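Local coordinates for 3-hydroxyacyl-CoA dehydrogenase (Archaeoglobus fulgidus, PDB 1ZEJ), which probably binds NAD(+) and oxidises a hydroxyl group of its substrate, as dehydrogenases of the 3-hydroxyacyl-CoA dehydrogenase family do, at residues Leu98-Leu103 and Pro122-Gly127; Asp114-Leu119 and Val143-Thr148; Tyr212-Pro217 and Val280-Lys285. All coordinates share one frame; numbering follows the deposited sequence.

In the fold
Interactions 1 and 2 adjoin in the NAD-binding domain, their centres 10 Å apart, whereas interaction 3 sits in the helical C-terminal part, on the opposite side of the chain's centre, about 39 and 37 Å from them centre to centre. The segments of the first two alternate along the chain, and strands 125-130 and 139-144 are sheet neighbours. G127 N lies 2.8 Å from V143 O, and F125 O 2.8 Å from T148 OG1, both probable hydrogen bonds. The side chain of K88, predicted to bind NAD(+), is about 7 Å from that of F125 in interaction 1 and about 11 Å from that of A116 in interaction 2. Interaction 3 is remote from the predicted NAD(+) and catalytic residues.

Interaction 1: Leu98-Leu103 and Pro122-Gly127; sequences LTNAPL and PSRFLG
The guanidinium of R124 reaches across to the loop 98-103 and binds two of its carbonyl oxygens. NH1 and NH2 both donate to T99 O, each at 3.0 Å, in an end-on grip on a single atom; NH2 lies in that carbonyl's plane, while NH1 stands 40° above it. NH1 also donates to A101 O at 2.7 Å. Both oxygens lie in the guanidinium plane, so the bonds fix its rotation. S121 OG accepts a further bond from NH2. An ST turn at T99, with A101 N donating to T99 OG1, shapes the loop being held.

Apolar contact covers one face of the same group: CD1 of L103 sits 3.7 Å above the guanidinium plane, toward its rim. The bend at chi2 (63°) turns the R124 chain toward the loop. Replacing R124 with a leucine would probably leave the T99 and A101 carbonyls without these donors and the loop freer to move.

Backbone bonds complete the contact. L103 N donates to R124 O at 2.9 Å, nearly straight at 172°, and L126 N donates to L103 O at 3.0 Å. Together they bracket F125, whose CB stands on the same sheet face as that of L103. This is parallel strand pairing between 103-105 and 125-130, the fifth and sixth strands across the sheet of a Rossmann-type NAD-binding domain.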
ATOM      1  N   LEU A  98     -32.743 -19.910 -16.507  1.00 30.73           N
ATOM      2  CA  LEU A  98     -32.208 -20.974 -17.358  1.00 30.02           C
ATOM      3  C   LEU A  98     -31.360 -21.957 -16.578  1.00 30.50           C
ATOM      4  O   LEU A  98     -31.081 -23.084 -17.037  1.00 29.07           O
ATOM      5  CB  LEU A  98     -31.354 -20.372 -18.488  1.00 30.16           C
ATOM      6  CG  LEU A  98     -32.090 -19.428 -19.444  1.00 30.57           C
ATOM      7  CD1 LEU A  98     -31.070 -18.722 -20.376  1.00 31.69           C
ATOM      8  CD2 LEU A  98     -33.171 -20.132 -20.219  1.00 30.99           C
ATOM      9  N   THR A  99     -30.940 -21.557 -15.384  1.00 30.50           N
ATOM     10  CA  THR A  99     -30.063 -22.420 -14.631  1.00 31.89           C
ATOM     11  C   THR A  99     -30.203 -22.110 -13.161  1.00 32.47           C
ATOM     12  O   THR A  99     -30.524 -20.971 -12.793  1.00 31.51           O
ATOM     13  CB  THR A  99     -28.581 -22.246 -15.110  1.00 32.58           C
ATOM     14  OG1 THR A  99     -27.711 -23.117 -14.365  1.00 36.10           O
ATOM     15  CG2 THR A  99     -28.098 -20.838 -14.921  1.00 31.82           C
ATOM     16  N   ASN A 100     -29.872 -23.110 -12.346  1.00 33.65           N
ATOM     17  CA  ASN A 100     -29.697 -22.961 -10.897  1.00 35.44           C
ATOM     18  C   ASN A 100     -28.203 -22.826 -10.458  1.00 34.23           C
ATOM     19  O   ASN A 100     -27.916 -22.822  -9.276  1.00 34.28           O
ATOM     20  CB  ASN A 100     -30.322 -24.185 -10.193  1.00 37.46           C
ATOM     21  CG  ASN A 100     -31.815 -24.245 -10.350  1.00 42.20           C
ATOM     22  OD1 ASN A 100     -32.491 -23.209 -10.297  1.00 50.23           O
ATOM     23  ND2 ASN A 100     -32.359 -25.462 -10.528  1.00 49.26           N
ATOM     24  N   ALA A 101     -27.278 -22.760 -11.411  1.00 32.78           N
ATOM     25  CA  ALA A 101     -25.864 -22.584 -11.122  1.00 33.10           C
ATOM     26  C   ALA A 101     -25.598 -21.291 -10.376  1.00 31.83           C
ATOM     27  O   ALA A 101     -26.371 -20.332 -10.505  1.00 31.00           O
ATOM     28  CB  ALA A 101     -25.063 -22.576 -12.406  1.00 33.55           C
ATOM     29  N   PRO A 102     -24.466 -21.224  -9.659  1.00 32.27           N
ATOM     30  CA  PRO A 102     -24.047 -19.938  -9.094  1.00 31.41           C
ATOM     31  C   PRO A 102     -23.895 -18.897 -10.194  1.00 31.25           C
ATOM     32  O   PRO A 102     -23.390 -19.200 -11.302  1.00 30.85           O
ATOM     33  CB  PRO A 102     -22.697 -20.264  -8.458  1.00 31.42           C
ATOM     34  CG  PRO A 102     -22.725 -21.630  -8.156  1.00 33.04           C
ATOM     35  CD  PRO A 102     -23.515 -22.288  -9.290  1.00 32.54           C
ATOM     36  N   LEU A 103     -24.348 -17.697  -9.892  1.00 31.10           N
ATOM     37  CA  LEU A 103     -24.274 -16.551 -10.783  1.00 31.08           C
ATOM     38  C   LEU A 103     -23.368 -15.513 -10.156  1.00 30.80           C
ATOM     39  O   LEU A 103     -23.590 -15.109  -9.024  1.00 28.32           O
ATOM     40  CB  LEU A 103     -25.648 -15.919 -10.965  1.00 31.34           C
ATOM     41  CG  LEU A 103     -26.807 -16.809 -11.392  1.00 34.05           C
ATOM     42  CD1 LEU A 103     -28.074 -15.954 -11.483  1.00 33.15           C
ATOM     43  CD2 LEU A 103     -26.478 -17.442 -12.699  1.00 34.49           C
ATOM     44  N   PRO A 122     -31.702 -14.970  -5.168  1.00 29.60           N
ATOM     45  CA  PRO A 122     -30.401 -14.377  -4.829  1.00 29.46           C
ATOM     46  C   PRO A 122     -29.494 -15.238  -3.922  1.00 29.55           C
ATOM     47  O   PRO A 122     -28.352 -14.838  -3.673  1.00 29.29           O
ATOM     48  CB  PRO A 122     -30.810 -13.069  -4.171  1.00 28.96           C
ATOM     49  CG  PRO A 122     -32.049 -13.377  -3.517  1.00 29.45           C
ATOM     50  CD  PRO A 122     -32.790 -14.315  -4.422  1.00 29.85           C
ATOM     51  N   SER A 123     -29.991 -16.371  -3.407  1.00 29.21           N
ATOM     52  CA  SER A 123     -29.142 -17.196  -2.564  1.00 29.85           C
ATOM     53  C   SER A 123     -27.908 -17.732  -3.288  1.00 29.40           C
ATOM     54  O   SER A 123     -26.908 -18.031  -2.630  1.00 28.83           O
ATOM     55  CB  SER A 123     -29.885 -18.346  -1.907  1.00 29.02           C
ATOM     56  OG  SER A 123     -30.470 -19.154  -2.864  1.00 32.60           O
ATOM     57  N   ARG A 124     -27.969 -17.828  -4.620  1.00 29.14           N
ATOM     58  CA  ARG A 124     -26.847 -18.354  -5.411  1.00 29.19           C
ATOM     59  C   ARG A 124     -26.205 -17.285  -6.288  1.00 28.57           C
ATOM     60  O   ARG A 124     -25.513 -17.586  -7.242  1.00 28.87           O
ATOM     61  CB  ARG A 124     -27.266 -19.604  -6.209  1.00 29.41           C
ATOM     62  CG  ARG A 124     -28.504 -19.427  -7.041  1.00 30.82           C
ATOM     63  CD  ARG A 124     -28.412 -18.376  -8.158  1.00 32.40           C
ATOM     64  NE  ARG A 124     -29.674 -18.404  -8.866  1.00 33.42           N
ATOM     65  CZ  ARG A 124     -29.919 -19.114  -9.964  1.00 33.65           C
ATOM     66  NH1 ARG A 124     -28.956 -19.722 -10.613  1.00 34.59           N
ATOM     67  NH2 ARG A 124     -31.130 -19.148 -10.450  1.00 36.55           N
ATOM     68  N   PHE A 125     -26.383 -16.021  -5.902  1.00 27.63           N
ATOM     69  CA  PHE A 125     -25.782 -14.886  -6.577  1.00 27.19           C
ATOM     70  C   PHE A 125     -24.713 -14.300  -5.655  1.00 28.06           C
ATOM     71  O   PHE A 125     -24.909 -14.180  -4.418  1.00 26.85           O
ATOM     72  CB  PHE A 125     -26.805 -13.765  -6.830  1.00 26.98           C
ATOM     73  CG  PHE A 125     -26.167 -12.486  -7.331  1.00 26.58           C
ATOM     74  CD1 PHE A 125     -25.611 -12.438  -8.582  1.00 26.76           C
ATOM     75  CD2 PHE A 125     -26.083 -11.358  -6.516  1.00 29.66           C
ATOM     76  CE1 PHE A 125     -24.963 -11.296  -9.043  1.00 27.46           C
ATOM     77  CE2 PHE A 125     -25.468 -10.205  -6.959  1.00 28.88           C
ATOM     78  CZ  PHE A 125     -24.911 -10.172  -8.264  1.00 29.66           C
ATOM     79  N   LEU A 126     -23.604 -13.922  -6.260  1.00 26.84           N
ATOM     80  CA  LEU A 126     -22.581 -13.193  -5.539  1.00 28.44           C
ATOM     81  C   LEU A 126     -21.720 -12.399  -6.503  1.00 28.70           C
ATOM     82  O   LEU A 126     -21.808 -12.570  -7.730  1.00 28.72           O
ATOM     83  CB  LEU A 126     -21.805 -14.171  -4.675  1.00 27.95           C
ATOM     84  CG  LEU A 126     -20.631 -15.063  -5.059  1.00 33.13           C
ATOM     85  CD1 LEU A 126     -20.533 -16.301  -4.165  1.00 30.98           C
ATOM     86  CD2 LEU A 126     -20.404 -15.341  -6.485  1.00 36.42           C
ATOM     87  N   GLY A 127     -20.889 -11.545  -5.954  1.00 29.04           N
ATOM     88  CA  GLY A 127     -19.986 -10.727  -6.761  1.00 29.77           C
ATOM     89  C   GLY A 127     -18.680 -11.490  -6.822  1.00 30.98           C
ATOM     90  O   GLY A 127     -18.249 -12.089  -5.828  1.00 27.83           O
TER

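Interaction 2: Asp114-Leu119 and Val143-Thr148; sequences DIAERL and VISRFT
An ST turn just beyond strand 139-144 packs against the short helix 112-116 and supplies the residues that meet A116 and E117. S145 OG accepts from F147 N at 3.0 Å, which closes the turn. The F147 ring lies against A116, whose methyl group is the apolar centre of the contact: its CB lies 3.5 Å from F147 CD2 and 3.6 Å from S145 OG. Farther along, F147 CE2 and CZ approach the backbone and CB of E117.

Both segments belong to the Rossmann-type NAD-binding domain, where the turn follows a strand antiparallel to its neighbour 125-130. P122, from the loop leading into that neighbour, also packs on A116 and F147. A type I turn from A116 to L119 carries the chain on from the helix.

Charge pairing bridges the exposed side of the contact. E117 reaches R146 with its CG between the backbone N and the carbonyl carbon (chi1 70°) and its chain extended beyond. R146 NH2 donates to E117 OE1 at 3.2 Å, nearly straight at 165°, with the oxygen at the guanidinium edge, in its plane. The carboxylate and guanidinium planes are almost perpendicular (89°), so one oxygen carries the bridge. F147 CE2 lies over the centre of the guanidinium, 3.7 Å above its plane. E117 OE2 is salt-bridged to R118 NH1 at 2.9 Å, though the hydrogen bond is weak because its angle is poor. A water donates to D114 OD1 and, weakly, to E117 OE1, and accepts from R146 NH1; D114 OD2 forms a salt bridge with R239 of the second subunit.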
ATOM      1  N   ASP A 114     -27.689  -4.426  -3.934  1.00 28.21           N
ATOM      2  CA  ASP A 114     -28.712  -3.773  -4.774  1.00 27.69           C
ATOM      3  C   ASP A 114     -29.095  -4.667  -5.970  1.00 27.30           C
ATOM      4  O   ASP A 114     -30.263  -4.732  -6.392  1.00 26.72           O
ATOM      5  CB  ASP A 114     -28.255  -2.414  -5.267  1.00 28.03           C
ATOM      6  CG  ASP A 114     -28.222  -1.373  -4.193  1.00 29.76           C
ATOM      7  OD1 ASP A 114     -28.593  -1.609  -3.010  1.00 30.50           O
ATOM      8  OD2 ASP A 114     -27.795  -0.282  -4.550  1.00 31.19           O
ATOM      9  N   ILE A 115     -28.110  -5.356  -6.538  1.00 27.22           N
ATOM     10  CA  ILE A 115     -28.388  -6.342  -7.565  1.00 27.49           C
ATOM     11  C   ILE A 115     -29.214  -7.524  -7.016  1.00 27.84           C
ATOM     12  O   ILE A 115     -30.281  -7.866  -7.560  1.00 28.65           O
ATOM     13  CB  ILE A 115     -27.090  -6.885  -8.206  1.00 27.02           C
ATOM     14  CG1 ILE A 115     -26.379  -5.780  -8.974  1.00 28.66           C
ATOM     15  CG2 ILE A 115     -27.402  -8.052  -9.134  1.00 26.52           C
ATOM     16  CD1 ILE A 115     -24.931  -6.123  -9.312  1.00 28.92           C
ATOM     17  N   ALA A 116     -28.741  -8.098  -5.918  1.00 27.06           N
ATOM     18  CA  ALA A 116     -29.361  -9.289  -5.341  1.00 28.00           C
ATOM     19  C   ALA A 116     -30.801  -9.087  -4.995  1.00 26.99           C
ATOM     20  O   ALA A 116     -31.604  -9.974  -5.146  1.00 27.89           O
ATOM     21  CB  ALA A 116     -28.618  -9.682  -4.085  1.00 27.65           C
ATOM     22  N   GLU A 117     -31.148  -7.922  -4.492  1.00 28.15           N
ATOM     23  CA  GLU A 117     -32.530  -7.699  -4.077  1.00 29.13           C
ATOM     24  C   GLU A 117     -33.500  -7.605  -5.269  1.00 28.67           C
ATOM     25  O   GLU A 117     -34.721  -7.639  -5.071  1.00 27.06           O
ATOM     26  CB  GLU A 117     -32.628  -6.509  -3.122  1.00 29.90           C
ATOM     27  CG  GLU A 117     -32.389  -5.173  -3.697  1.00 32.52           C
ATOM     28  CD  GLU A 117     -32.390  -4.073  -2.616  1.00 33.29           C
ATOM     29  OE1 GLU A 117     -32.217  -4.346  -1.400  1.00 37.06           O
ATOM     30  OE2 GLU A 117     -32.491  -2.914  -3.019  1.00 38.58           O
ATOM     31  N   ARG A 118     -32.960  -7.519  -6.501  1.00 27.66           N
ATOM     32  CA  ARG A 118     -33.783  -7.461  -7.689  1.00 28.60           C
ATOM     33  C   ARG A 118     -33.843  -8.801  -8.454  1.00 28.12           C
ATOM     34  O   ARG A 118     -34.513  -8.899  -9.483  1.00 28.55           O
ATOM     35  CB  ARG A 118     -33.288  -6.316  -8.565  1.00 27.97           C
ATOM     36  CG  ARG A 118     -33.599  -4.985  -7.960  1.00 31.51           C
ATOM     37  CD  ARG A 118     -32.718  -3.880  -8.501  1.00 35.37           C
ATOM     38  NE  ARG A 118     -33.143  -2.566  -8.012  1.00 35.80           N
ATOM     39  CZ  ARG A 118     -32.844  -2.039  -6.817  1.00 37.73           C
ATOM     40  NH1 ARG A 118     -32.081  -2.680  -5.903  1.00 31.75           N
ATOM     41  NH2 ARG A 118     -33.325  -0.828  -6.536  1.00 39.79           N
ATOM     42  N   LEU A 119     -33.194  -9.825  -7.920  1.00 27.99           N
ATOM     43  CA  LEU A 119     -33.230 -11.171  -8.481  1.00 28.03           C
ATOM     44  C   LEU A 119     -34.294 -12.028  -7.808  1.00 28.82           C
ATOM     45  O   LEU A 119     -34.639 -11.837  -6.638  1.00 27.82           O
ATOM     46  CB  LEU A 119     -31.864 -11.885  -8.331  1.00 27.47           C
ATOM     47  CG  LEU A 119     -30.652 -11.156  -8.867  1.00 28.09           C
ATOM     48  CD1 LEU A 119     -29.466 -12.054  -8.679  1.00 29.80           C
ATOM     49  CD2 LEU A 119     -30.801 -10.742 -10.362  1.00 29.27           C
ATOM     50  N   VAL A 143     -17.516 -11.138  -3.289  1.00 27.93           N
ATOM     51  CA  VAL A 143     -18.222 -10.134  -2.523  1.00 27.55           C
ATOM     52  C   VAL A 143     -19.653 -10.633  -2.377  1.00 27.72           C
ATOM     53  O   VAL A 143     -20.378 -10.726  -3.355  1.00 26.37           O
ATOM     54  CB  VAL A 143     -18.163  -8.779  -3.204  1.00 27.41           C
ATOM     55  CG1 VAL A 143     -18.811  -7.705  -2.321  1.00 26.48           C
ATOM     56  CG2 VAL A 143     -16.722  -8.387  -3.508  1.00 24.92           C
ATOM     57  N   ILE A 144     -20.028 -10.976  -1.158  1.00 28.00           N
ATOM     58  CA  ILE A 144     -21.322 -11.562  -0.917  1.00 29.04           C
ATOM     59  C   ILE A 144     -22.395 -10.539  -0.516  1.00 27.73           C
ATOM     60  O   ILE A 144     -22.125  -9.509   0.102  1.00 27.60           O
ATOM     61  CB  ILE A 144     -21.238 -12.751   0.053  1.00 29.05           C
ATOM     62  CG1 ILE A 144     -20.955 -12.332   1.488  1.00 30.17           C
ATOM     63  CG2 ILE A 144     -20.161 -13.745  -0.437  1.00 32.40           C
ATOM     64  CD1 ILE A 144     -21.311 -13.394   2.461  1.00 31.21           C
ATOM     65  N   SER A 145     -23.623 -10.841  -0.884  1.00 27.54           N
ATOM     66  CA  SER A 145     -24.748 -10.042  -0.443  1.00 26.72           C
ATOM     67  C   SER A 145     -25.273 -10.637   0.855  1.00 27.61           C
ATOM     68  O   SER A 145     -24.828 -11.721   1.262  1.00 26.92           O
ATOM     69  CB  SER A 145     -25.813 -10.024  -1.504  1.00 26.88           C
ATOM     70  OG  SER A 145     -26.633 -11.185  -1.466  1.00 26.28           O
ATOM     71  N   ARG A 146     -26.246  -9.956   1.469  1.00 26.88           N
ATOM     72  CA  ARG A 146     -26.977 -10.533   2.640  1.00 27.81           C
ATOM     73  C   ARG A 146     -27.783 -11.775   2.307  1.00 26.72           C
ATOM     74  O   ARG A 146     -28.153 -12.507   3.187  1.00 27.62           O
ATOM     75  CB  ARG A 146     -27.878  -9.491   3.298  1.00 27.96           C
ATOM     76  CG  ARG A 146     -28.977  -8.906   2.448  1.00 27.06           C
ATOM     77  CD  ARG A 146     -29.530  -7.665   3.145  1.00 29.61           C
ATOM     78  NE  ARG A 146     -30.843  -7.306   2.634  1.00 31.97           N
ATOM     79  CZ  ARG A 146     -31.047  -6.537   1.570  1.00 33.31           C
ATOM     80  NH1 ARG A 146     -30.024  -6.069   0.855  1.00 33.30           N
ATOM     81  NH2 ARG A 146     -32.284  -6.266   1.194  1.00 33.78           N
ATOM     82  N   PHE A 147     -27.983 -12.053   1.031  1.00 26.31           N
ATOM     83  CA  PHE A 147     -28.744 -13.214   0.587  1.00 26.98           C
ATOM     84  C   PHE A 147     -27.924 -14.441   0.283  1.00 26.58           C
ATOM     85  O   PHE A 147     -28.438 -15.536   0.277  1.00 27.64           O
ATOM     86  CB  PHE A 147     -29.529 -12.898  -0.679  1.00 27.27           C
ATOM     87  CG  PHE A 147     -30.454 -11.706  -0.575  1.00 26.03           C
ATOM     88  CD1 PHE A 147     -31.767 -11.860  -0.199  1.00 28.43           C
ATOM     89  CD2 PHE A 147     -30.017 -10.426  -0.948  1.00 28.65           C
ATOM     90  CE1 PHE A 147     -32.631 -10.748  -0.121  1.00 29.37           C
ATOM     91  CE2 PHE A 147     -30.893  -9.317  -0.895  1.00 27.58           C
ATOM     92  CZ  PHE A 147     -32.190  -9.487  -0.485  1.00 27.59           C
ATOM     93  N   THR A 148     -26.671 -14.252  -0.090  1.00 28.33           N
ATOM     94  CA  THR A 148     -25.836 -15.307  -0.604  1.00 26.93           C
ATOM     95  C   THR A 148     -25.719 -16.429   0.438  1.00 28.24           C
ATOM     96  O   THR A 148     -25.412 -16.179   1.631  1.00 27.96           O
ATOM     97  CB  THR A 148     -24.408 -14.782  -0.915  1.00 27.24           C
ATOM     98  OG1 THR A 148     -24.433 -13.598  -1.748  1.00 23.26           O
ATOM     99  CG2 THR A 148     -23.603 -15.881  -1.580  1.00 27.15           C
TER
HETATM  100  O   HOH W   1     -29.638  -3.285  -0.846  1.00 40.22           O

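Interaction 3: Tyr212-Pro217 and Val280-Lys285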
ATOM      1  N   TYR A 212       4.130  -3.490   2.539  1.00 26.10           N
ATOM      2  CA  TYR A 212       2.794  -4.033   2.475  1.00 26.85           C
ATOM      3  C   TYR A 212       2.740  -5.227   1.507  1.00 27.24           C
ATOM      4  O   TYR A 212       1.960  -6.148   1.705  1.00 27.39           O
ATOM      5  CB  TYR A 212       1.782  -2.954   2.061  1.00 27.23           C
ATOM      6  CG  TYR A 212       1.440  -1.948   3.155  1.00 28.71           C
ATOM      7  CD1 TYR A 212       2.154  -1.862   4.333  1.00 29.62           C
ATOM      8  CD2 TYR A 212       0.430  -1.014   2.941  1.00 30.40           C
ATOM      9  CE1 TYR A 212       1.849  -0.860   5.305  1.00 29.96           C
ATOM     10  CE2 TYR A 212       0.134  -0.036   3.864  1.00 30.71           C
ATOM     11  CZ  TYR A 212       0.818   0.047   5.034  1.00 30.73           C
ATOM     12  OH  TYR A 212       0.409   1.011   5.922  1.00 29.84           O
ATOM     13  N   THR A 213       3.610  -5.239   0.495  1.00 26.95           N
ATOM     14  CA  THR A 213       3.731  -6.396  -0.392  1.00 26.47           C
ATOM     15  C   THR A 213       4.226  -7.632   0.345  1.00 27.63           C
ATOM     16  O   THR A 213       3.650  -8.702   0.226  1.00 27.32           O
ATOM     17  CB  THR A 213       4.647  -6.088  -1.590  1.00 26.75           C
ATOM     18  OG1 THR A 213       4.014  -5.106  -2.412  1.00 27.47           O
ATOM     19  CG2 THR A 213       4.945  -7.318  -2.410  1.00 28.34           C
ATOM     20  N   LEU A 214       5.266  -7.468   1.153  1.00 28.12           N
ATOM     21  CA  LEU A 214       5.937  -8.602   1.778  1.00 28.00           C
ATOM     22  C   LEU A 214       5.265  -9.000   3.073  1.00 28.70           C
ATOM     23  O   LEU A 214       5.195 -10.193   3.398  1.00 29.00           O
ATOM     24  CB  LEU A 214       7.399  -8.228   2.041  1.00 27.59           C
ATOM     25  CG  LEU A 214       8.275  -8.090   0.802  1.00 27.72           C
ATOM     26  CD1 LEU A 214       9.643  -7.729   1.312  1.00 31.08           C
ATOM     27  CD2 LEU A 214       8.375  -9.350  -0.010  1.00 29.45           C
ATOM     28  N   PHE A 215       4.761  -8.010   3.811  1.00 29.02           N
ATOM     29  CA  PHE A 215       4.215  -8.294   5.166  1.00 29.03           C
ATOM     30  C   PHE A 215       2.757  -7.964   5.380  1.00 28.98           C
ATOM     31  O   PHE A 215       2.157  -8.466   6.319  1.00 29.45           O
ATOM     32  CB  PHE A 215       5.080  -7.599   6.242  1.00 28.72           C
ATOM     33  CG  PHE A 215       6.542  -7.821   6.064  1.00 27.10           C
ATOM     34  CD1 PHE A 215       7.119  -9.046   6.399  1.00 32.79           C
ATOM     35  CD2 PHE A 215       7.345  -6.827   5.517  1.00 31.22           C
ATOM     36  CE1 PHE A 215       8.467  -9.269   6.189  1.00 31.96           C
ATOM     37  CE2 PHE A 215       8.706  -7.039   5.313  1.00 30.50           C
ATOM     38  CZ  PHE A 215       9.257  -8.260   5.650  1.00 30.39           C
ATOM     39  N   GLY A 216       2.174  -7.149   4.504  1.00 29.06           N
ATOM     40  CA  GLY A 216       0.865  -6.568   4.716  1.00 29.31           C
ATOM     41  C   GLY A 216       0.962  -5.471   5.791  1.00 29.02           C
ATOM     42  O   GLY A 216       1.932  -5.409   6.552  1.00 29.13           O
ATOM     43  N   PRO A 217      -0.043  -4.613   5.865  1.00 28.50           N
ATOM     44  CA  PRO A 217      -0.039  -3.574   6.905  1.00 29.03           C
ATOM     45  C   PRO A 217      -0.133  -4.120   8.352  1.00 28.24           C
ATOM     46  O   PRO A 217       0.398  -3.519   9.279  1.00 28.18           O
ATOM     47  CB  PRO A 217      -1.268  -2.729   6.540  1.00 29.48           C
ATOM     48  CG  PRO A 217      -2.210  -3.671   5.799  1.00 30.12           C
ATOM     49  CD  PRO A 217      -1.251  -4.558   5.016  1.00 29.93           C
ATOM     50  N   VAL A 280      14.635  -8.493   6.927  1.00 28.32           N
ATOM     51  CA  VAL A 280      15.682  -7.734   6.226  1.00 29.93           C
ATOM     52  C   VAL A 280      16.166  -8.458   4.944  1.00 29.66           C
ATOM     53  O   VAL A 280      16.318  -7.820   3.902  1.00 28.02           O
ATOM     54  CB  VAL A 280      16.867  -7.406   7.169  1.00 31.08           C
ATOM     55  CG1 VAL A 280      17.993  -6.642   6.443  1.00 33.15           C
ATOM     56  CG2 VAL A 280      16.390  -6.575   8.353  1.00 30.77           C
ATOM     57  N   GLU A 281      16.374  -9.779   5.032  1.00 30.11           N
ATOM     58  CA  GLU A 281      16.763 -10.591   3.866  1.00 31.20           C
ATOM     59  C   GLU A 281      15.738 -10.453   2.737  1.00 29.93           C
ATOM     60  O   GLU A 281      16.090 -10.220   1.570  1.00 29.58           O
ATOM     61  CB  GLU A 281      16.920 -12.092   4.239  1.00 30.88           C
ATOM     62  CG  GLU A 281      18.109 -12.374   5.124  1.00 34.03           C
ATOM     63  CD  GLU A 281      18.239 -13.855   5.561  1.00 34.60           C
ATOM     64  OE1 GLU A 281      17.296 -14.663   5.334  1.00 39.86           O
ATOM     65  OE2 GLU A 281      19.308 -14.205   6.128  1.00 37.74           O
ATOM     66  N   ARG A 282      14.467 -10.566   3.074  1.00 30.03           N
ATOM     67  CA  ARG A 282      13.416 -10.451   2.043  1.00 30.60           C
ATOM     68  C   ARG A 282      13.338  -9.057   1.442  1.00 29.67           C
ATOM     69  O   ARG A 282      13.164  -8.903   0.237  1.00 28.24           O
ATOM     70  CB  ARG A 282      12.061 -10.851   2.617  1.00 31.62           C
ATOM     71  CG  ARG A 282      11.971 -12.306   3.006  1.00 34.32           C
ATOM     72  CD  ARG A 282      10.610 -12.558   3.581  1.00 40.20           C
ATOM     73  NE  ARG A 282       9.573 -12.554   2.535  1.00 42.96           N
ATOM     74  CZ  ARG A 282       8.280 -12.295   2.750  1.00 45.18           C
ATOM     75  NH1 ARG A 282       7.842 -12.009   3.980  1.00 47.31           N
ATOM     76  NH2 ARG A 282       7.411 -12.314   1.743  1.00 43.19           N
ATOM     77  N   LEU A 283      13.476  -8.020   2.281  1.00 28.86           N
ATOM     78  CA  LEU A 283      13.466  -6.654   1.770  1.00 27.73           C
ATOM     79  C   LEU A 283      14.704  -6.409   0.875  1.00 27.66           C
ATOM     80  O   LEU A 283      14.603  -5.788  -0.174  1.00 26.58           O
ATOM     81  CB  LEU A 283      13.456  -5.636   2.938  1.00 29.00           C
ATOM     82  CG  LEU A 283      12.134  -5.509   3.717  1.00 26.69           C
ATOM     83  CD1 LEU A 283      12.324  -4.912   5.101  1.00 29.24           C
ATOM     84  CD2 LEU A 283      11.213  -4.641   2.928  1.00 28.44           C
ATOM     85  N   LYS A 284      15.877  -6.894   1.282  1.00 27.79           N
ATOM     86  CA  LYS A 284      17.072  -6.678   0.465  1.00 28.16           C
ATOM     87  C   LYS A 284      16.893  -7.324  -0.927  1.00 27.87           C
ATOM     88  O   LYS A 284      17.346  -6.779  -1.931  1.00 27.31           O
ATOM     89  CB  LYS A 284      18.308  -7.229   1.146  1.00 29.01           C
ATOM     90  CG  LYS A 284      18.764  -6.424   2.367  1.00 29.26           C
ATOM     91  CD  LYS A 284      19.873  -7.177   3.138  1.00 30.63           C
ATOM     92  CE  LYS A 284      21.215  -6.939   2.515  1.00 35.03           C
ATOM     93  NZ  LYS A 284      22.379  -7.563   3.259  1.00 36.44           N
ATOM     94  N   LYS A 285      16.273  -8.498  -0.949  1.00 27.37           N
ATOM     95  CA  LYS A 285      16.067  -9.234  -2.188  1.00 28.75           C
ATOM     96  C   LYS A 285      15.123  -8.486  -3.101  1.00 27.38           C
ATOM     97  O   LYS A 285      15.381  -8.344  -4.300  1.00 24.95           O
ATOM     98  CB  LYS A 285      15.524 -10.624  -1.887  1.00 28.65           C
ATOM     99  CG  LYS A 285      16.540 -11.536  -1.208  1.00 33.14           C
ATOM    100  CD  LYS A 285      15.824 -12.743  -0.495  1.00 34.65           C
ATOM    101  CE  LYS A 285      14.946 -13.573  -1.424  1.00 38.87           C
ATOM    102  NZ  LYS A 285      13.872 -14.440  -0.737  1.00 40.59           N
TER
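With CG anti to its carbonyl carbon and a bend at chi3 (73°), the R282 chain brings its guanidinium to L214 and F215. The comparable first torsion of L214 carries its methyls toward helix 275-290; the leucine and the arginine lie alongside one another, pointing opposite ways. L214 CD2 comes within 3.6 Å of R282 NH2, while L214 CB lies above one guanidinium face, offset toward the rim.

R282 NH1 donates to L214 O at 3.3 Å. This bond is long and bent: its N-H...O angle is 138°, and the donor stands well above the carbonyl plane. NH1 also lies 3.6 Å from F215 CE1, with the ring and guanidinium planes steeply inclined to each other. Away from the guanidinium, L214 CD1 meets L283 CD2 at 3.8 Å, and L283 CG approaches the F215 ring at its edge.

The axes of the short segments 212-217 and 280-285, from helices 197-224 and 275-290, run roughly antiparallel, at 143°, and are 10.8 Å apart at closest approach. Side chains therefore span the gap, and the chemistry is mixed: leucine and phenylalanine carbons make a buried apolar seam, while at the more accessible side the arginine lays its flat face on leucine carbons and NH1 makes one long, bent bond to a backbone carbonyl.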